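Local atomic coordinates of prolyl-4 hydroxylase (PDB entry 2V4A), a protein that probably hydroxylates proline residues of target polypeptides at carbon 4, as an algal type I prolyl 4-hydroxylase of the 2-oxoglutarate- and iron(II)-dependent oxygenase superfamily. Residues 35-40 against 93-98; 140-145 against 191-196. One frame throughout, in Å; residues are numbered along the deposited sequence.

Interaction 1: residues 35-40 against 93-98; sequences KNFLSD and KRVAQV
Phe37 is laid against one side of helix 86-99, where Arg94, Val95 and Val98 receive its ring. The contact is loop-on-helix packing: the turn between strand 30-34 and helix 40-50 is set against a helix that itself lies on the major sheet of this double-stranded beta-helix (cupin-type) fold.

The tight part is the aromatic one. With CG anti to the backbone N, Phe37 sends its ring out to the helix. The Arg94 chain, anti at its first two torsions, slides past it in the opposite direction, and its CD sits over one ring face, 4.1 Å from the centroid, as a CH-pi contact. Val95 comes in at the ring edge, its CG2 3.6 Å from Phe37 CE2. Val98 reaches the ring obliquely, with CG1 3.8 Å from CE1 of Phe37. Trp18 adds an edge-to-face contact to the same ring.

The looser, polar side begins where Arg94 bends at chi3. That bend lifts the guanidinium high above the same face, CZ 5.8 Å from the Phe37 centroid, at most a weak cation-pi attraction. The two planes stand 74° apart. The partly exposed Arg94 is held mainly by polar bonds: NH2 in a salt bridge to Glu42 of helix 40-50, NH1 to the carbonyl of Phe37, so it links both helices to the turn. Leu38 touches the guanidinium through CD2, 3.7 Å from Arg94 NH1. The bond from Arg94 NH1 to Phe37 O, 2.8 Å long, lies in the carbonyl plane. It is bent, 133° at the hydrogen, and the oxygen sits 31° out of the guanidinium plane.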
loop_
_atom_site.group_PDB
_atom_site.type_symbol
_atom_site.label_atom_id
_atom_site.label_comp_id
_atom_site.label_asym_id
_atom_site.label_seq_id
_atom_site.Cartn_x
_atom_site.Cartn_y
_atom_site.Cartn_z
ATOM N N LYS A 35 11.238 -0.654 -2.548
ATOM C CA LYS A 35 12.005 -1.097 -1.372
ATOM C C LYS A 35 12.416 0.088 -0.533
ATOM O O LYS A 35 12.958 1.057 -1.067
ATOM C CB LYS A 35 13.239 -1.901 -1.770
ATOM C CG LYS A 35 12.940 -3.050 -2.714
ATOM C CD LYS A 35 12.327 -4.218 -1.976
ATOM C CE LYS A 35 13.167 -4.630 -0.781
ATOM N NZ LYS A 35 12.543 -5.696 0.085
ATOM N N ASN A 36 12.143 0.019 0.768
ATOM C CA ASN A 36 12.499 1.108 1.698
ATOM C C ASN A 36 11.918 2.446 1.265
ATOM O O ASN A 36 12.601 3.498 1.243
ATOM C CB ASN A 36 13.997 1.186 1.877
ATOM C CG ASN A 36 14.542 -0.076 2.470
ATOM O OD1 ASN A 36 14.305 -0.355 3.658
ATOM N ND2 ASN A 36 15.226 -0.881 1.658
ATOM N N PHE A 37 10.648 2.391 0.931
ATOM C CA PHE A 37 9.902 3.584 0.499
ATOM C C PHE A 37 9.722 4.510 1.707
ATOM O O PHE A 37 9.767 5.749 1.543
ATOM C CB PHE A 37 8.543 3.166 -0.113
ATOM C CG PHE A 37 7.719 4.346 -0.654
ATOM C CD1 PHE A 37 8.142 5.070 -1.766
ATOM C CD2 PHE A 37 6.549 4.754 0.008
ATOM C CE1 PHE A 37 7.364 6.179 -2.267
ATOM C CE2 PHE A 37 5.788 5.843 -0.451
ATOM C CZ PHE A 37 6.184 6.559 -1.587
ATOM N N LEU A 38 9.454 3.903 2.885
ATOM C CA LEU A 38 9.380 4.593 4.214
ATOM C C LEU A 38 10.606 4.239 5.000
ATOM O O LEU A 38 11.108 3.114 4.897
ATOM C CB LEU A 38 8.120 4.178 5.038
ATOM C CG LEU A 38 6.754 4.328 4.376
ATOM C CD1 LEU A 38 5.612 4.270 5.412
ATOM C CD2 LEU A 38 6.697 5.634 3.641
ATOM N N SER A 39 11.134 5.207 5.761
ATOM C CA SER A 39 12.181 4.911 6.710
ATOM C C SER A 39 11.570 4.134 7.899
ATOM O O SER A 39 10.342 4.158 8.123
ATOM C CB SER A 39 12.846 6.200 7.193
ATOM O OG SER A 39 11.919 6.920 7.977
ATOM N N ASP A 40 12.424 3.419 8.640
ATOM C CA ASP A 40 11.982 2.753 9.888
ATOM C C ASP A 40 11.353 3.764 10.863
ATOM O O ASP A 40 10.346 3.468 11.536
ATOM C CB ASP A 40 13.149 1.991 10.563
ATOM C CG ASP A 40 13.483 0.666 9.857
ATOM O OD1 ASP A 40 12.986 0.399 8.752
ATOM O OD2 ASP A 40 14.274 -0.127 10.420
ATOM N N LYS A 93 3.434 13.528 -0.181
ATOM C CA LYS A 93 4.171 14.178 -1.290
ATOM C C LYS A 93 5.058 13.170 -2.051
ATOM O O LYS A 93 5.121 13.183 -3.283
ATOM C CB LYS A 93 4.980 15.404 -0.786
ATOM C CG LYS A 93 4.118 16.588 -0.308
ATOM C CD LYS A 93 4.873 17.536 0.626
ATOM C CE LYS A 93 3.995 18.710 1.024
ATOM N NZ LYS A 93 4.525 19.352 2.260
ATOM N N ARG A 94 5.753 12.307 -1.311
ATOM C CA ARG A 94 6.591 11.279 -1.888
ATOM C C ARG A 94 5.756 10.337 -2.782
ATOM O O ARG A 94 6.209 9.936 -3.834
ATOM C CB ARG A 94 7.316 10.477 -0.778
ATOM C CG ARG A 94 8.401 9.503 -1.279
ATOM C CD ARG A 94 9.080 8.780 -0.097
ATOM N NE ARG A 94 9.501 9.732 0.931
ATOM C CZ ARG A 94 9.474 9.483 2.231
ATOM N NH1 ARG A 94 9.130 8.274 2.669
ATOM N NH2 ARG A 94 9.865 10.424 3.083
ATOM N N VAL A 95 4.529 10.017 -2.364
ATOM C CA VAL A 95 3.640 9.136 -3.119
ATOM C C VAL A 95 3.282 9.863 -4.418
ATOM O O VAL A 95 3.329 9.251 -5.476
ATOM C CB VAL A 95 2.364 8.691 -2.290
ATOM C CG1 VAL A 95 1.359 7.947 -3.196
ATOM C CG2 VAL A 95 2.817 7.696 -1.083
ATOM N N ALA A 96 2.901 11.152 -4.344
ATOM C CA ALA A 96 2.598 11.922 -5.587
ATOM C C ALA A 96 3.754 11.856 -6.576
ATOM O O ALA A 96 3.574 11.606 -7.774
ATOM C CB ALA A 96 2.275 13.378 -5.272
ATOM N N GLN A 97 4.947 12.136 -6.079
ATOM C CA GLN A 97 6.194 12.091 -6.909
ATOM C C GLN A 97 6.465 10.743 -7.599
ATOM O O GLN A 97 6.773 10.709 -8.798
ATOM C CB GLN A 97 7.353 12.549 -6.041
ATOM C CG GLN A 97 7.212 14.081 -5.695
ATOM C CD GLN A 97 8.341 14.613 -4.836
ATOM O OE1 GLN A 97 9.505 14.203 -4.982
ATOM N NE2 GLN A 97 8.022 15.569 -3.961
ATOM N N VAL A 98 6.359 9.629 -6.858
ATOM C CA VAL A 98 6.655 8.284 -7.431
ATOM C C VAL A 98 5.546 7.880 -8.404
ATOM O O VAL A 98 5.823 7.307 -9.443
ATOM C CB VAL A 98 6.995 7.161 -6.369
ATOM C CG1 VAL A 98 5.768 6.636 -5.645
ATOM C CG2 VAL A 98 7.726 5.983 -7.000
#

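Interaction 2: residues 140-145 against 191-196; sequences QRVVTM and MFYSLK
Thr144 and the ring of Phe192 project together from one face of the sheet, at a hydrogen-bonded pair of the antiparallel strands 141-148 and 189-193 in the major sheet of the double-stranded beta-helix. Phe192 holds CG between its backbone N and carbonyl carbon (chi1 61°), which folds the ring back over its neighbour: Thr144 CB stands over one face, 3.9 Å from the centroid. An alanine in place of Phe192 is likely to leave Thr144 CB without its aromatic cover and His207 without its edge-to-face partner.

On the other face of the sheet, Val143 runs alongside Tyr193, with CG2 3.5 Å from CE2 of the tyrosine. Met191 and Met145, both selenomethionine, cross at a slant; Met191 is extended beyond CG, whereas Met145 bends at chi2 and chi3, bringing its CE to 3.9 Å from Met191 CG.

Thr144 N and Phe192 O are joined at 3.0 Å, and the reciprocal bond runs from Phe192 N to Thr144 O. Further on, Ser194 N bonds to Val142 O (2.9 Å), and Leu195 turns its CD1 to Gln140 CB at 3.8 Å. On its other side, strand 141-148 makes a classic beta bulge, Val142 and Val143 standing opposite the single Ile224 of strand 218-225. A water links Thr144 OG1, 2.8 Å away, with Ser194 OG. Paired amides and aliphatic or aromatic cover thus fix the strands at the buried end, while toward the more exposed end the water and the serine hydroxyl add a polar link.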
loop_
_atom_site.group_PDB
_atom_site.type_symbol
_atom_site.label_atom_id
_atom_site.label_comp_id
_atom_site.label_asym_id
_atom_site.label_seq_id
_atom_site.Cartn_x
_atom_site.Cartn_y
_atom_site.Cartn_z
ATOM N N GLN A 140 -12.819 7.482 -10.760
ATOM C CA GLN A 140 -12.400 6.129 -10.415
ATOM C C GLN A 140 -11.103 6.170 -9.630
ATOM O O GLN A 140 -10.273 7.033 -9.893
ATOM C CB GLN A 140 -12.137 5.310 -11.689
ATOM C CG GLN A 140 -13.382 4.860 -12.519
ATOM C CD GLN A 140 -14.265 3.903 -11.744
ATOM O OE1 GLN A 140 -13.820 2.827 -11.355
ATOM N NE2 GLN A 140 -15.514 4.293 -11.504
ATOM N N ARG A 141 -10.950 5.269 -8.651
ATOM C CA ARG A 141 -9.608 4.898 -8.139
ATOM C C ARG A 141 -8.758 4.236 -9.240
ATOM O O ARG A 141 -9.286 3.451 -10.034
ATOM C CB ARG A 141 -9.726 3.949 -6.969
ATOM C CG ARG A 141 -10.130 4.621 -5.678
ATOM C CD ARG A 141 -10.505 3.546 -4.661
ATOM N NE ARG A 141 -10.622 4.082 -3.316
ATOM C CZ ARG A 141 -10.936 3.342 -2.251
ATOM N NH1 ARG A 141 -11.174 2.035 -2.398
ATOM N NH2 ARG A 141 -11.020 3.905 -1.038
ATOM N N VAL A 142 -7.470 4.599 -9.316
ATOM C CA VAL A 142 -6.592 4.157 -10.392
ATOM C C VAL A 142 -5.345 3.486 -9.816
ATOM O O VAL A 142 -4.827 2.540 -10.411
ATOM C CB VAL A 142 -6.223 5.294 -11.381
ATOM C CG1 VAL A 142 -5.517 6.430 -10.701
ATOM C CG2 VAL A 142 -5.384 4.786 -12.565
ATOM N N VAL A 143 -4.871 3.948 -8.665
ATOM C CA VAL A 143 -3.649 3.340 -8.104
ATOM C C VAL A 143 -3.835 3.164 -6.618
ATOM O O VAL A 143 -4.327 4.072 -5.936
ATOM C CB VAL A 143 -2.405 4.265 -8.291
ATOM C CG1 VAL A 143 -1.174 3.708 -7.531
ATOM C CG2 VAL A 143 -2.073 4.427 -9.781
ATOM N N THR A 144 -3.389 2.016 -6.134
ATOM C CA THR A 144 -3.277 1.713 -4.742
ATOM C C THR A 144 -1.822 1.634 -4.341
ATOM O O THR A 144 -1.015 1.007 -5.022
ATOM C CB THR A 144 -3.930 0.348 -4.415
ATOM O OG1 THR A 144 -5.254 0.313 -4.948
ATOM C CG2 THR A 144 -3.998 0.115 -2.878
HETATM N N MSE A 145 -1.511 2.250 -3.192
HETATM C CA MSE A 145 -0.194 2.141 -2.569
HETATM C C MSE A 145 -0.378 1.541 -1.211
HETATM O O MSE A 145 -1.072 2.114 -0.362
HETATM C CB MSE A 145 0.430 3.524 -2.413
HETATM C CG MSE A 145 1.830 3.530 -1.781
HETATM SE SE MSE A 145 3.293 3.243 -2.956
HETATM C CE MSE A 145 3.001 4.601 -4.329
HETATM N N MSE A 191 2.872 -0.961 -4.980
HETATM C CA MSE A 191 2.096 -0.038 -5.816
HETATM C C MSE A 191 1.458 -0.838 -6.978
HETATM O O MSE A 191 2.147 -1.581 -7.657
HETATM C CB MSE A 191 3.083 1.010 -6.389
HETATM C CG MSE A 191 2.470 2.084 -7.224
HETATM SE SE MSE A 191 3.900 3.141 -8.097
HETATM C CE MSE A 191 2.702 3.496 -9.516
ATOM N N PHE A 192 0.166 -0.643 -7.219
ATOM C CA PHE A 192 -0.480 -1.335 -8.360
ATOM C C PHE A 192 -1.662 -0.554 -8.927
ATOM O O PHE A 192 -2.248 0.281 -8.232
ATOM C CB PHE A 192 -0.857 -2.790 -8.004
ATOM C CG PHE A 192 -1.840 -2.936 -6.858
ATOM C CD1 PHE A 192 -1.383 -3.095 -5.564
ATOM C CD2 PHE A 192 -3.240 -2.979 -7.097
ATOM C CE1 PHE A 192 -2.299 -3.250 -4.468
ATOM C CE2 PHE A 192 -4.154 -3.156 -6.035
ATOM C CZ PHE A 192 -3.680 -3.294 -4.710
ATOM N N TYR A 193 -1.964 -0.799 -10.199
ATOM C CA TYR A 193 -3.016 -0.091 -10.921
ATOM C C TYR A 193 -4.264 -0.921 -10.971
ATOM O O TYR A 193 -4.213 -2.111 -11.248
ATOM C CB TYR A 193 -2.581 0.199 -12.369
ATOM C CG TYR A 193 -1.469 1.206 -12.458
ATOM C CD1 TYR A 193 -0.154 0.833 -12.190
ATOM C CD2 TYR A 193 -1.731 2.530 -12.813
ATOM C CE1 TYR A 193 0.895 1.764 -12.276
ATOM C CE2 TYR A 193 -0.698 3.461 -12.880
ATOM C CZ TYR A 193 0.610 3.064 -12.624
ATOM O OH TYR A 193 1.640 3.959 -12.672
ATOM N N SER A 194 -5.388 -0.280 -10.734
ATOM C CA SER A 194 -6.668 -0.988 -10.694
ATOM C C SER A 194 -7.433 -0.761 -12.000
ATOM O O SER A 194 -8.474 -1.357 -12.205
ATOM C CB SER A 194 -7.494 -0.554 -9.492
ATOM O OG SER A 194 -7.556 0.846 -9.426
ATOM N N LEU A 195 -6.907 0.111 -12.870
ATOM C CA LEU A 195 -7.467 0.303 -14.217
ATOM C C LEU A 195 -6.410 0.007 -15.265
ATOM O O LEU A 195 -5.226 0.230 -15.027
ATOM C CB LEU A 195 -7.962 1.741 -14.436
ATOM C CG LEU A 195 -8.981 2.378 -13.470
ATOM C CD1 LEU A 195 -9.284 3.884 -13.821
ATOM C CD2 LEU A 195 -10.260 1.543 -13.411
ATOM N N LYS A 196 -6.857 -0.468 -16.429
ATOM C CA LYS A 196 -6.043 -0.607 -17.624
ATOM C C LYS A 196 -5.801 0.799 -18.169
ATOM O O LYS A 196 -6.470 1.742 -17.740
ATOM C CB LYS A 196 -6.759 -1.481 -18.677
ATOM C CG LYS A 196 -7.119 -2.883 -18.175
ATOM C CD LYS A 196 -5.848 -3.716 -17.970
ATOM C CE LYS A 196 -6.049 -5.171 -18.383
ATOM N NZ LYS A 196 -4.745 -5.871 -18.667
HETATM O O HOH W 1 -6.966 1.455 -6.843
#

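How the interactions relate
From the N terminus, the chain leaves strand 30-34 through the turn 35-40, forms helix 40-50, and closes its first long loop when helix 86-99 brings 93-98 back to that turn. Interaction 2 opens later, at 140-145, and closes at 191-196 after the excursion that includes strands 154-160 and 180-182. The two are therefore in series, neither nesting nor crossing. Interaction 1 ties the turn to the helix; interaction 2 joins two neighbouring strands of the major sheet. Their centres lie about 17 Å apart, yet they meet at Met145, whose CE is 3.7 Å from Val98 CG1, so the helix is seated directly on the sheet.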